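Local coordinates for 70 kDa protein (Xanthomonas sp., PDB 4B2N), which is a dihaem c-type cytochrome that acts as a rubber oxygenase, cleaving the polyisoprene chains of latex processively with dioxygen, at residues L48-V53 against A65-L70; G235-L240 against Y597-N602; P271-Y276 against Q606-A611; G304-D309 against G491-E496. One frame throughout, in Å; residues are numbered along the deposited sequence. Where two conformers were deposited one is given.

Contact 1: L48-V53 against A65-L70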
loop_
_atom_site.group_PDB
_atom_site.type_symbol
_atom_site.label_atom_id
_atom_site.label_comp_id
_atom_site.label_asym_id
_atom_site.label_seq_id
_atom_site.Cartn_x
_atom_site.Cartn_y
_atom_site.Cartn_z
ATOM N N LEU A 48 -18.157 -12.745 -4.892
ATOM C CA LEU A 48 -19.613 -12.657 -5.072
ATOM C C LEU A 48 -20.019 -11.285 -5.586
ATOM O O LEU A 48 -21.196 -11.062 -5.970
ATOM C CB LEU A 48 -20.351 -12.980 -3.759
ATOM C CG LEU A 48 -20.073 -14.402 -3.230
ATOM C CD1 LEU A 48 -20.679 -14.467 -1.856
ATOM C CD2 LEU A 48 -20.616 -15.557 -4.068
ATOM N N VAL A 49 -19.092 -10.330 -5.559
ATOM C CA VAL A 49 -19.460 -8.926 -5.868
ATOM C C VAL A 49 -19.328 -8.674 -7.369
ATOM O O VAL A 49 -18.328 -8.164 -7.863
ATOM C CB VAL A 49 -18.671 -7.921 -5.017
ATOM C CG1 VAL A 49 -19.106 -6.503 -5.289
ATOM C CG2 VAL A 49 -18.801 -8.296 -3.519
ATOM N N LYS A 50 -20.413 -8.964 -8.071
ATOM C CA LYS A 50 -20.440 -8.996 -9.514
ATOM C C LYS A 50 -21.769 -8.278 -9.872
ATOM O O LYS A 50 -22.716 -8.246 -9.047
ATOM C CB LYS A 50 -20.616 -10.464 -9.860
ATOM C CG LYS A 50 -19.555 -11.040 -10.732
ATOM C CD LYS A 50 -18.211 -10.972 -10.071
ATOM C CE LYS A 50 -17.156 -11.369 -11.108
ATOM N NZ LYS A 50 -17.599 -12.617 -11.812
ATOM N N GLN A 51 -21.880 -7.822 -11.113
ATOM C CA GLN A 51 -23.188 -7.347 -11.624
ATOM C C GLN A 51 -24.358 -8.245 -11.169
ATOM O O GLN A 51 -24.327 -9.455 -11.252
ATOM C CB GLN A 51 -23.166 -7.171 -13.144
ATOM C CG GLN A 51 -24.285 -6.254 -13.689
ATOM C CD GLN A 51 -23.997 -4.746 -13.479
ATOM O OE1 GLN A 51 -24.757 -4.034 -12.800
ATOM N NE2 GLN A 51 -22.881 -4.262 -14.055
ATOM N N GLY A 52 -25.395 -7.620 -10.627
ATOM C CA GLY A 52 -26.506 -8.370 -10.071
ATOM C C GLY A 52 -26.502 -8.435 -8.554
ATOM O O GLY A 52 -27.569 -8.706 -7.927
ATOM N N VAL A 53 -25.341 -8.162 -7.928
ATOM C CA VAL A 53 -25.228 -8.344 -6.467
ATOM C C VAL A 53 -26.232 -7.450 -5.765
ATOM O O VAL A 53 -26.787 -7.822 -4.716
ATOM C CB VAL A 53 -23.741 -8.196 -5.940
ATOM C CG1 VAL A 53 -23.194 -6.792 -6.181
ATOM C CG2 VAL A 53 -23.606 -8.563 -4.457
ATOM N N ALA A 65 -17.862 -1.528 -6.957
ATOM C CA ALA A 65 -16.533 -1.919 -7.436
ATOM C C ALA A 65 -16.499 -3.437 -7.505
ATOM O O ALA A 65 -16.306 -4.117 -6.465
ATOM C CB ALA A 65 -15.455 -1.394 -6.503
ATOM N N TYR A 66 -16.687 -3.954 -8.726
ATOM C CA TYR A 66 -16.900 -5.357 -8.863
ATOM C C TYR A 66 -15.610 -6.094 -8.967
ATOM O O TYR A 66 -14.660 -5.593 -9.573
ATOM C CB TYR A 66 -17.794 -5.709 -10.036
ATOM C CG TYR A 66 -19.187 -5.123 -9.932
ATOM C CD1 TYR A 66 -19.983 -5.336 -8.808
ATOM C CD2 TYR A 66 -19.706 -4.337 -10.945
ATOM C CE1 TYR A 66 -21.279 -4.781 -8.710
ATOM C CE2 TYR A 66 -20.997 -3.773 -10.837
ATOM C CZ TYR A 66 -21.781 -4.035 -9.728
ATOM O OH TYR A 66 -23.060 -3.487 -9.588
ATOM N N PHE A 67 -15.619 -7.296 -8.406
ATOM C CA PHE A 67 -14.571 -8.270 -8.566
ATOM C C PHE A 67 -14.524 -8.759 -10.005
ATOM O O PHE A 67 -15.557 -8.972 -10.595
ATOM C CB PHE A 67 -14.897 -9.436 -7.667
ATOM C CG PHE A 67 -13.800 -10.432 -7.510
ATOM C CD1 PHE A 67 -12.713 -10.196 -6.596
ATOM C CD2 PHE A 67 -13.806 -11.571 -8.269
ATOM C CE1 PHE A 67 -11.696 -11.134 -6.421
ATOM C CE2 PHE A 67 -12.829 -12.555 -8.054
ATOM C CZ PHE A 67 -11.750 -12.324 -7.137
ATOM N N VAL A 68 -13.327 -8.981 -10.563
ATOM C CA VAL A 68 -13.210 -9.590 -11.881
ATOM C C VAL A 68 -12.406 -10.868 -11.745
ATOM O O VAL A 68 -11.262 -10.854 -11.246
ATOM C CB VAL A 68 -12.499 -8.680 -12.934
ATOM C CG1 VAL A 68 -12.299 -9.481 -14.231
ATOM C CG2 VAL A 68 -13.363 -7.481 -13.196
ATOM N N ASP A 69 -12.987 -11.955 -12.199
ATOM C CA ASP A 69 -12.377 -13.264 -12.053
ATOM C C ASP A 69 -11.468 -13.470 -13.253
ATOM O O ASP A 69 -11.937 -13.615 -14.367
ATOM C CB ASP A 69 -13.474 -14.338 -11.911
ATOM C CG ASP A 69 -12.898 -15.743 -11.763
ATOM O OD1 ASP A 69 -11.663 -15.938 -11.915
ATOM O OD2 ASP A 69 -13.688 -16.669 -11.551
ATOM N N LEU A 70 -10.142 -13.417 -13.046
ATOM C CA LEU A 70 -9.207 -13.637 -14.150
ATOM C C LEU A 70 -8.911 -15.113 -14.423
ATOM O O LEU A 70 -8.398 -15.484 -15.514
ATOM C CB LEU A 70 -7.818 -12.957 -13.852
ATOM C CG LEU A 70 -8.066 -11.459 -13.603
ATOM C CD1 LEU A 70 -6.813 -10.811 -12.998
ATOM C CD2 LEU A 70 -8.584 -10.748 -14.884
HETATM O O HOH W 1 -15.460 -12.085 -13.622
HETATM O O HOH W 2 -25.546 -5.362 -9.216
#
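The phenol ring of Y66 lies under the turn K50-V53, with one face covered by backbone: Q51 N sits 3.7 Å above the ring plane, over its centre, and K50 C stands nearer the rim on the same face. V53 CG1 meets the edge at CE1 of Y66, 3.8 Å away, and V49 O also lies at the edge; V49 CG1 is 3.8 Å from CD1 of Y66. V49 reaches it because CG1 is anti to the backbone N (chi1 -177°), and the two side chains cross at about a right angle. Q51 bends at chi2 and brings its amide close to the CE2 and OH end of Y66, the amide and ring planes 68° apart.

The backbones are pinned once directly: F67 N donates to V49 O at 2.9 Å, with the donor nearly in line with the C=O bond (164°). Two waters extend this link. One accepts from K50 NZ and from D69 N, each at 2.9 Å, and K50 CE comes close to F67 O on the way there. The other accepts from G52 N and is hydrogen-bonded to Y66 OH. The carboxylate of D69 is engaged instead with N72 N through OD1.

K50-V53 is a type II beta turn, closed by V53 N donating to K50 O at 2.9 Å, with G52 at the positive phi usual for its third position. The contact is therefore a turn folded over an aromatic ring, within the long loop region between helices 27-32 and 88-104.

Contact 2: G235-L240 against Y597-N602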
loop_
_atom_site.group_PDB
_atom_site.type_symbol
_atom_site.label_atom_id
_atom_site.label_comp_id
_atom_site.label_asym_id
_atom_site.label_seq_id
_atom_site.Cartn_x
_atom_site.Cartn_y
_atom_site.Cartn_z
ATOM N N GLY A 235 26.860 1.660 -13.157
ATOM C CA GLY A 235 25.434 1.493 -13.364
ATOM C C GLY A 235 24.517 2.705 -13.267
ATOM O O GLY A 235 24.838 3.768 -12.701
ATOM N N ASN A 236 23.347 2.532 -13.845
ATOM C CA ASN A 236 22.368 3.566 -13.778
ATOM C C ASN A 236 21.851 3.765 -12.333
ATOM O O ASN A 236 21.942 2.852 -11.483
ATOM C CB ASN A 236 21.206 3.189 -14.715
ATOM C CG ASN A 236 21.476 3.536 -16.182
ATOM O OD1 ASN A 236 22.639 3.701 -16.596
ATOM N ND2 ASN A 236 20.395 3.647 -16.994
ATOM N N LEU A 237 21.252 4.929 -12.071
ATOM C CA LEU A 237 20.331 5.109 -10.913
ATOM C C LEU A 237 19.345 3.918 -10.751
ATOM O O LEU A 237 18.907 3.359 -11.770
ATOM C CB LEU A 237 19.502 6.379 -11.132
ATOM C CG LEU A 237 19.862 7.631 -10.347
ATOM C CD1 LEU A 237 21.339 7.714 -9.951
ATOM C CD2 LEU A 237 19.389 8.865 -11.106
ATOM N N LEU A 238 18.988 3.552 -9.505
ATOM C CA LEU A 238 18.079 2.396 -9.281
ATOM C C LEU A 238 16.650 2.828 -9.283
ATOM O O LEU A 238 16.366 3.919 -8.819
ATOM C CB LEU A 238 18.375 1.793 -7.949
ATOM C CG LEU A 238 19.821 1.251 -7.896
ATOM C CD1 LEU A 238 20.149 0.672 -6.513
ATOM C CD2 LEU A 238 20.147 0.252 -8.989
ATOM N N PRO A 239 15.743 2.003 -9.816
ATOM C CA PRO A 239 14.323 2.367 -9.748
ATOM C C PRO A 239 13.842 2.059 -8.272
ATOM O O PRO A 239 13.589 0.925 -7.929
ATOM C CB PRO A 239 13.662 1.479 -10.776
ATOM C CG PRO A 239 14.634 0.316 -10.967
ATOM C CD PRO A 239 16.021 0.824 -10.674
ATOM N N LEU A 240 13.798 3.050 -7.400
ATOM C CA LEU A 240 13.364 2.766 -6.025
ATOM C C LEU A 240 12.557 3.971 -5.599
ATOM O O LEU A 240 12.691 5.032 -6.183
ATOM C CB LEU A 240 14.529 2.433 -5.089
ATOM C CG LEU A 240 15.339 3.606 -4.562
ATOM C CD1 LEU A 240 16.649 3.289 -3.904
ATOM C CD2 LEU A 240 15.612 4.361 -5.791
ATOM N N TYR A 597 12.371 15.879 -4.941
ATOM C CA TYR A 597 12.999 14.848 -5.760
ATOM C C TYR A 597 12.097 13.659 -6.117
ATOM O O TYR A 597 11.375 13.140 -5.269
ATOM C CB TYR A 597 14.251 14.329 -5.097
ATOM C CG TYR A 597 15.100 13.460 -5.995
ATOM C CD1 TYR A 597 15.852 14.029 -7.054
ATOM C CD2 TYR A 597 15.158 12.060 -5.800
ATOM C CE1 TYR A 597 16.619 13.271 -7.880
ATOM C CE2 TYR A 597 15.922 11.283 -6.640
ATOM C CZ TYR A 597 16.660 11.888 -7.684
ATOM O OH TYR A 597 17.445 11.103 -8.460
ATOM N N SER A 598 12.222 13.184 -7.368
ATOM C CA SER A 598 11.521 11.982 -7.810
ATOM C C SER A 598 12.565 11.070 -8.372
ATOM O O SER A 598 13.112 11.340 -9.461
ATOM C CB SER A 598 10.578 12.302 -8.920
ATOM O OG SER A 598 10.052 11.092 -9.476
ATOM N N MET A 599 12.833 9.978 -7.663
ATOM C CA MET A 599 13.760 8.968 -8.190
ATOM C C MET A 599 13.203 8.407 -9.512
ATOM O O MET A 599 13.931 8.196 -10.443
ATOM C CB MET A 599 13.946 7.905 -7.146
ATOM C CG MET A 599 14.913 6.856 -7.551
ATOM S SD MET A 599 16.592 7.389 -7.321
ATOM C CE MET A 599 16.680 7.186 -5.578
ATOM N N TRP A 600 11.896 8.106 -9.564
ATOM C CA TRP A 600 11.323 7.520 -10.789
ATOM C C TRP A 600 11.556 8.397 -12.005
ATOM O O TRP A 600 12.029 7.870 -13.038
ATOM C CB TRP A 600 9.816 7.282 -10.701
ATOM C CG TRP A 600 9.331 6.462 -9.508
ATOM C CD1 TRP A 600 8.328 6.833 -8.620
ATOM C CD2 TRP A 600 9.727 5.110 -9.113
ATOM N NE1 TRP A 600 8.117 5.849 -7.683
ATOM C CE2 TRP A 600 8.921 4.766 -7.944
ATOM C CE3 TRP A 600 10.653 4.182 -9.574
ATOM C CZ2 TRP A 600 9.079 3.566 -7.269
ATOM C CZ3 TRP A 600 10.733 2.936 -8.932
ATOM C CH2 TRP A 600 10.008 2.645 -7.789
ATOM N N ASP A 601 11.261 9.714 -11.873
ATOM C CA ASP A 601 11.532 10.676 -12.961
ATOM C C ASP A 601 12.962 10.637 -13.474
ATOM O O ASP A 601 13.184 10.674 -14.683
ATOM C CB ASP A 601 11.193 12.099 -12.578
ATOM C CG ASP A 601 9.698 12.290 -12.375
ATOM O OD1 ASP A 601 8.886 11.440 -12.787
ATOM O OD2 ASP A 601 9.342 13.319 -11.810
ATOM N N ASN A 602 13.925 10.581 -12.572
ATOM C CA ASN A 602 15.314 10.634 -12.980
ATOM C C ASN A 602 15.777 9.322 -13.509
ATOM O O ASN A 602 16.597 9.285 -14.428
ATOM C CB ASN A 602 16.209 11.187 -11.841
ATOM C CG ASN A 602 15.843 12.648 -11.558
ATOM O OD1 ASN A 602 15.049 12.971 -10.662
ATOM N ND2 ASN A 602 16.306 13.514 -12.419
#
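W600 turns one face of its indole toward the backbone of L240, while the edge of the six-membered ring is turned to P239. L240 O stands 3.8 Å above the ring plane, offset toward the rim, and P239 CB lies in the plane at 3.8 Å from CZ3 of W600. Chi1 of -54° sets CG of W600 anti to the carbonyl carbon and brings the indole nearer the loop. Its NE1 is bonded to D250 O, which helps to fix the rotation of the ring, and L254 and L257 of helix 253-261 also touch it.

M599 takes a different course. CG is anti to the backbone N (chi1 -178°), and the chain then bends at both later torsions; CB of M599 passes 3.3 Å from L240 O. L240 has two deposited conformers and its CD2 is modelled implausibly close to M599, so nothing is rested on that approach.

Both residues belong to the first turn of helix 599-607, which is capped by S598 at the N-cap: D601 N donates to S598 OG at 3.0 Å, nearly straight at 168°. The loop 235-240 thus packs along the start of a helix remote in sequence, beside the pocket of one haem c, which comes within about 7 Å of the W600 side chain.

Farther along the loop, L237 lies side by side with N602, its CD2 4.0 Å from CB of N602. The same methyl meets Y597 from the opposite direction, 4.0 Å from OH, a hydroxyl that is hydrogen-bonded to Q613 O.

Contact 3: P271-Y276 against Q606-A611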
loop_
_atom_site.group_PDB
_atom_site.type_symbol
_atom_site.label_atom_id
_atom_site.label_comp_id
_atom_site.label_asym_id
_atom_site.label_seq_id
_atom_site.Cartn_x
_atom_site.Cartn_y
_atom_site.Cartn_z
ATOM N N PRO A 271 13.951 0.340 -22.748
ATOM C CA PRO A 271 13.380 1.655 -22.553
ATOM C C PRO A 271 12.904 2.265 -23.831
ATOM O O PRO A 271 13.511 1.967 -24.869
ATOM C CB PRO A 271 14.598 2.440 -22.025
ATOM C CG PRO A 271 15.255 1.413 -21.209
ATOM C CD PRO A 271 15.308 0.291 -22.205
ATOM N N SER A 272 11.831 3.053 -23.786
ATOM C CA SER A 272 11.344 3.711 -25.020
ATOM C C SER A 272 10.671 4.969 -24.604
ATOM O O SER A 272 10.167 5.048 -23.493
ATOM C CB SER A 272 10.302 2.811 -25.718
ATOM O OG SER A 272 9.609 3.443 -26.813
ATOM N N LEU A 273 10.637 5.951 -25.506
ATOM C CA LEU A 273 9.832 7.180 -25.297
ATOM C C LEU A 273 8.335 6.949 -25.605
ATOM O O LEU A 273 7.531 7.739 -25.227
ATOM C CB LEU A 273 10.316 8.260 -26.282
ATOM C CG LEU A 273 11.774 8.696 -26.107
ATOM C CD1 LEU A 273 12.212 9.689 -27.173
ATOM C CD2 LEU A 273 11.769 9.326 -24.719
ATOM N N LEU A 274 7.968 5.889 -26.306
ATOM C CA LEU A 274 6.697 5.852 -27.049
ATOM C C LEU A 274 5.462 5.607 -26.206
ATOM O O LEU A 274 4.295 5.951 -26.582
ATOM C CB LEU A 274 6.790 4.733 -28.101
ATOM C CG LEU A 274 7.252 5.231 -29.447
ATOM C CD1 LEU A 274 8.593 5.837 -29.227
ATOM C CD2 LEU A 274 7.412 4.044 -30.314
ATOM N N GLU A 275 5.667 4.990 -25.049
ATOM C CA GLU A 275 4.521 4.708 -24.171
ATOM C C GLU A 275 4.543 5.411 -22.816
ATOM O O GLU A 275 3.659 5.249 -22.010
ATOM C CB GLU A 275 4.376 3.199 -23.983
ATOM C CG GLU A 275 4.076 2.493 -25.304
ATOM C CD GLU A 275 3.625 1.068 -25.032
ATOM O OE1 GLU A 275 2.388 0.850 -24.753
ATOM O OE2 GLU A 275 4.480 0.152 -25.061
ATOM N N TYR A 276 5.587 6.173 -22.576
ATOM C CA TYR A 276 5.694 6.976 -21.369
ATOM C C TYR A 276 5.117 8.372 -21.575
ATOM O O TYR A 276 5.621 9.118 -22.421
ATOM C CB TYR A 276 7.163 7.113 -21.070
ATOM C CG TYR A 276 7.474 7.779 -19.755
ATOM C CD1 TYR A 276 6.868 7.342 -18.555
ATOM C CD2 TYR A 276 8.419 8.811 -19.703
ATOM C CE1 TYR A 276 7.177 7.964 -17.326
ATOM C CE2 TYR A 276 8.728 9.453 -18.516
ATOM C CZ TYR A 276 8.136 9.027 -17.317
ATOM O OH TYR A 276 8.492 9.674 -16.122
ATOM N N GLN A 606 17.249 9.026 -17.151
ATOM C CA GLN A 606 18.562 8.434 -17.431
ATOM C C GLN A 606 18.470 7.245 -18.393
ATOM O O GLN A 606 19.313 7.129 -19.298
ATOM C CB GLN A 606 19.300 8.023 -16.123
ATOM C CG GLN A 606 20.680 7.433 -16.405
ATOM C CD GLN A 606 21.353 6.973 -15.131
ATOM O OE1 GLN A 606 20.680 6.472 -14.226
ATOM N NE2 GLN A 606 22.674 7.213 -15.018
ATOM N N TYR A 607 17.514 6.332 -18.194
ATOM C CA TYR A 607 17.355 5.241 -19.166
ATOM C C TYR A 607 16.947 5.723 -20.559
ATOM O O TYR A 607 17.073 4.986 -21.516
ATOM C CB TYR A 607 16.292 4.231 -18.710
ATOM C CG TYR A 607 16.901 3.202 -17.779
ATOM C CD1 TYR A 607 16.993 3.452 -16.409
ATOM C CD2 TYR A 607 17.437 2.039 -18.268
ATOM C CE1 TYR A 607 17.573 2.522 -15.527
ATOM C CE2 TYR A 607 17.994 1.104 -17.420
ATOM C CZ TYR A 607 18.058 1.331 -16.050
ATOM O OH TYR A 607 18.690 0.383 -15.244
ATOM N N LEU A 608 16.397 6.914 -20.659
ATOM C CA LEU A 608 15.940 7.418 -21.958
ATOM C C LEU A 608 16.997 8.399 -22.524
ATOM O O LEU A 608 16.754 9.127 -23.494
ATOM C CB LEU A 608 14.531 8.039 -21.804
ATOM C CG LEU A 608 13.429 6.990 -21.598
ATOM C CD1 LEU A 608 12.151 7.744 -21.253
ATOM C CD2 LEU A 608 13.219 5.969 -22.737
ATOM N N ASN A 609 18.197 8.421 -21.907
ATOM C CA ASN A 609 19.300 9.277 -22.379
ATOM C C ASN A 609 18.989 10.747 -22.367
ATOM O O ASN A 609 19.500 11.469 -23.234
ATOM C CB ASN A 609 19.675 8.933 -23.826
ATOM C CG ASN A 609 20.123 7.489 -23.962
ATOM O OD1 ASN A 609 20.970 7.051 -23.213
ATOM N ND2 ASN A 609 19.514 6.738 -24.878
ATOM N N LEU A 610 18.142 11.146 -21.432
ATOM C CA LEU A 610 17.909 12.535 -21.055
ATOM C C LEU A 610 18.654 12.977 -19.785
ATOM O O LEU A 610 19.146 12.154 -19.002
ATOM C CB LEU A 610 16.400 12.801 -20.928
ATOM C CG LEU A 610 15.606 12.230 -22.109
ATOM C CD1 LEU A 610 14.123 12.258 -21.813
ATOM C CD2 LEU A 610 15.902 12.957 -23.433
ATOM N N ALA A 611 18.768 14.293 -19.609
ATOM C CA ALA A 611 19.412 14.858 -18.457
ATOM C C ALA A 611 18.672 14.356 -17.195
ATOM O O ALA A 611 17.464 14.294 -17.157
ATOM C CB ALA A 611 19.378 16.389 -18.524
#
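L608 sends both of its methyls into the loop 271-276, just where helix 599-607 ends in a Schellman motif. CD2 approaches S272 O at 3.3 Å and P271 CB at 3.9 Å. CD1 is turned to L273, meeting its CD2 at 3.8 Å, and to Y276, whose CD2 is more distant at 4.2 Å. The L608 side chain crosses those of L273 and Y276 at a slant. Beside it, P271 CG packs against CD2 of Y607 at 3.7 Å, and P271 CB lies close to Y607 O. No hydrogen bond crosses between the segments, so the junction rests on apolar packing at the protein surface.

The second shell is backbone geometry on both sides. With the helix closed at Y607, L608 leaves helical phi/psi and N609 takes positive phi as the C-prime residue. N609 N reaches back to Q606 O, and L610 N to A605 O. At L608, chi1 of -72° sets CG anti to the carbonyl carbon and brings the end of the side chain to the loop.

Farther out, E275 forms salt bridges with R474 and R477 of helix 467-481, while Y276 touches A260 of helix 253-261, so the loop touches helices 467-481 and 253-261 as well as helix 599-607. S272 shapes the near part of the loop as an ST turn: its OG accepts from L274 N at 3.0 Å, with an N-H...O angle of 167°.

Contact 4: G304-D309 against G491-E496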
loop_
_atom_site.group_PDB
_atom_site.type_symbol
_atom_site.label_atom_id
_atom_site.label_comp_id
_atom_site.label_asym_id
_atom_site.label_seq_id
_atom_site.Cartn_x
_atom_site.Cartn_y
_atom_site.Cartn_z
ATOM N N GLY A 304 -9.171 1.681 -6.427
ATOM C CA GLY A 304 -9.969 0.501 -6.776
ATOM C C GLY A 304 -9.769 0.144 -8.245
ATOM O O GLY A 304 -10.643 -0.410 -8.872
ATOM N N SER A 305 -8.623 0.492 -8.796
ATOM C CA SER A 305 -8.416 0.361 -10.259
ATOM C C SER A 305 -8.400 -1.095 -10.815
ATOM O O SER A 305 -8.735 -1.309 -12.005
ATOM C CB SER A 305 -7.102 1.012 -10.606
ATOM O OG SER A 305 -6.056 0.441 -9.871
ATOM N N LEU A 306 -7.939 -2.050 -10.021
ATOM C CA LEU A 306 -7.783 -3.434 -10.480
ATOM C C LEU A 306 -8.473 -4.457 -9.651
ATOM O O LEU A 306 -8.600 -4.275 -8.460
ATOM C CB LEU A 306 -6.287 -3.800 -10.519
ATOM C CG LEU A 306 -5.392 -2.892 -11.371
ATOM C CD1 LEU A 306 -3.939 -3.100 -11.066
ATOM C CD2 LEU A 306 -5.644 -3.135 -12.858
ATOM N N SER A 307 -8.874 -5.584 -10.259
ATOM C CA SER A 307 -9.456 -6.723 -9.516
ATOM C C SER A 307 -8.526 -7.281 -8.481
ATOM O O SER A 307 -7.330 -7.488 -8.766
ATOM C CB SER A 307 -9.750 -7.882 -10.470
ATOM O OG SER A 307 -10.357 -8.950 -9.735
ATOM N N SER A 308 -9.048 -7.578 -7.289
ATOM C CA SER A 308 -8.259 -8.307 -6.306
ATOM C C SER A 308 -7.872 -9.737 -6.711
ATOM O O SER A 308 -7.120 -10.372 -6.004
ATOM C CB SER A 308 -8.963 -8.356 -4.944
ATOM O OG SER A 308 -9.008 -7.024 -4.443
ATOM N N ASP A 309 -8.447 -10.252 -7.793
ATOM C CA ASP A 309 -8.001 -11.568 -8.325
ATOM C C ASP A 309 -6.566 -11.493 -8.918
ATOM O O ASP A 309 -5.875 -12.524 -9.096
ATOM C CB ASP A 309 -8.968 -12.080 -9.398
ATOM C CG ASP A 309 -8.876 -13.612 -9.560
ATOM O OD1 ASP A 309 -8.866 -14.355 -8.537
ATOM O OD2 ASP A 309 -8.823 -14.094 -10.710
ATOM N N GLY A 491 -6.218 -7.403 -22.400
ATOM C CA GLY A 491 -6.561 -8.417 -21.391
ATOM C C GLY A 491 -7.723 -8.000 -20.511
ATOM O O GLY A 491 -8.166 -6.827 -20.592
ATOM N N PRO A 492 -8.162 -8.897 -19.614
ATOM C CA PRO A 492 -9.353 -8.617 -18.786
ATOM C C PRO A 492 -8.993 -7.802 -17.533
ATOM O O PRO A 492 -9.904 -7.209 -16.960
ATOM C CB PRO A 492 -9.883 -10.012 -18.484
ATOM C CG PRO A 492 -8.626 -10.862 -18.435
ATOM C CD PRO A 492 -7.775 -10.309 -19.518
ATOM N N ASN A 493 -7.710 -7.726 -17.163
ATOM C CA ASN A 493 -7.251 -7.037 -15.921
ATOM C C ASN A 493 -6.989 -5.585 -16.205
ATOM O O ASN A 493 -5.879 -5.039 -16.060
ATOM C CB ASN A 493 -6.022 -7.717 -15.275
ATOM C CG ASN A 493 -5.647 -7.092 -13.934
ATOM O OD1 ASN A 493 -6.527 -6.770 -13.093
ATOM N ND2 ASN A 493 -4.341 -6.820 -13.750
ATOM N N ILE A 494 -8.073 -4.940 -16.578
ATOM C CA ILE A 494 -8.115 -3.579 -17.068
ATOM C C ILE A 494 -7.848 -2.624 -15.912
ATOM O O ILE A 494 -8.471 -2.766 -14.844
ATOM C CB ILE A 494 -9.597 -3.277 -17.511
ATOM C CG1 ILE A 494 -9.927 -4.086 -18.743
ATOM C CG2 ILE A 494 -9.753 -1.795 -17.826
ATOM C CD1 ILE A 494 -8.863 -3.933 -19.820
ATOM N N TRP A 495 -7.022 -1.598 -16.132
ATOM C CA TRP A 495 -6.908 -0.508 -15.152
ATOM C C TRP A 495 -8.133 0.396 -15.317
ATOM O O TRP A 495 -8.191 1.122 -16.299
ATOM C CB TRP A 495 -5.665 0.313 -15.438
ATOM C CG TRP A 495 -5.372 1.243 -14.263
ATOM C CD1 TRP A 495 -6.111 2.373 -13.830
ATOM C CD2 TRP A 495 -4.321 1.063 -13.255
ATOM N NE1 TRP A 495 -5.572 2.881 -12.668
ATOM C CE2 TRP A 495 -4.507 2.135 -12.260
ATOM C CE3 TRP A 495 -3.273 0.136 -13.068
ATOM C CZ2 TRP A 495 -3.668 2.273 -11.182
ATOM C CZ3 TRP A 495 -2.446 0.273 -11.938
ATOM C CH2 TRP A 495 -2.616 1.336 -11.040
ATOM N N GLU A 496 -9.111 0.346 -14.416
ATOM C CA GLU A 496 -10.330 1.172 -14.578
ATOM C C GLU A 496 -10.063 2.662 -14.626
ATOM O O GLU A 496 -9.156 3.171 -13.970
ATOM C CB GLU A 496 -11.343 0.930 -13.448
ATOM C CG GLU A 496 -11.975 -0.442 -13.569
ATOM C CD GLU A 496 -12.861 -0.624 -14.824
ATOM O OE1 GLU A 496 -13.605 0.301 -15.203
ATOM O OE2 GLU A 496 -12.880 -1.744 -15.387
HETATM O O HOH W 3 -8.985 -5.871 -13.109
#
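S305 lays its CB over the indole of W495 in a CH-pi contact, at the turn leading into strand 306-307 of a two-stranded antiparallel hairpin with strand 299-300. CB is 3.4 Å from the centroid of the five-membered ring and 24° off its normal. A chi1 of 57° sets OG between the backbone N and the carbonyl carbon; from there it stands over the same face, near the rim, while bonded to D303 OD1.

W495 holds CG anti to its N (chi1 -168°), which swings the indole away from its own chain and under both S305 and L306. In L306, CG is anti to the carbonyl carbon, and the two methyls divide the work: CD1 lies 3.8 Å from CZ3 of W495, whereas CD2 is directed at the backbone and comes 3.5 Å from I494 O. The W495 side chain is also about 4 Å from that of F301 and 5 Å from that of R432, both of which bind the first haem c.

The backbones are joined where E496 N donates to S305 O at 2.9 Å, in the carbonyl plane and on a lone pair. N493 is the centre of an inverse gamma turn; its ND2 is held by W450 O, leaving OD1 turned toward the strand. There a water links the segments, donating to N493 OD1 at 2.6 Å and accepting from S307 N at 2.9 Å.

How the contacts relate
Contacts 2 and 4 are buried and each lies near a haem c, contact 1 is partly buried, and contact 3 is a surface junction. Contacts 2 and 3 share helix 599-607, one at its start and the other at its end, and Q606 OE1 joins them by a probable hydrogen bond to L237 N. Contacts 1 and 4 also touch: V68 O probably bonds to S307 OG, and L70 N to D309 OD2. Their chemistry is mixed, each having one direct backbone bond and bridging water, whereas contacts 2 and 3 have no direct hydrogen bond across their segments. Neither pair touches the other, the nearest atoms of contact 4 being about 12 Å from contacts 2 and 3.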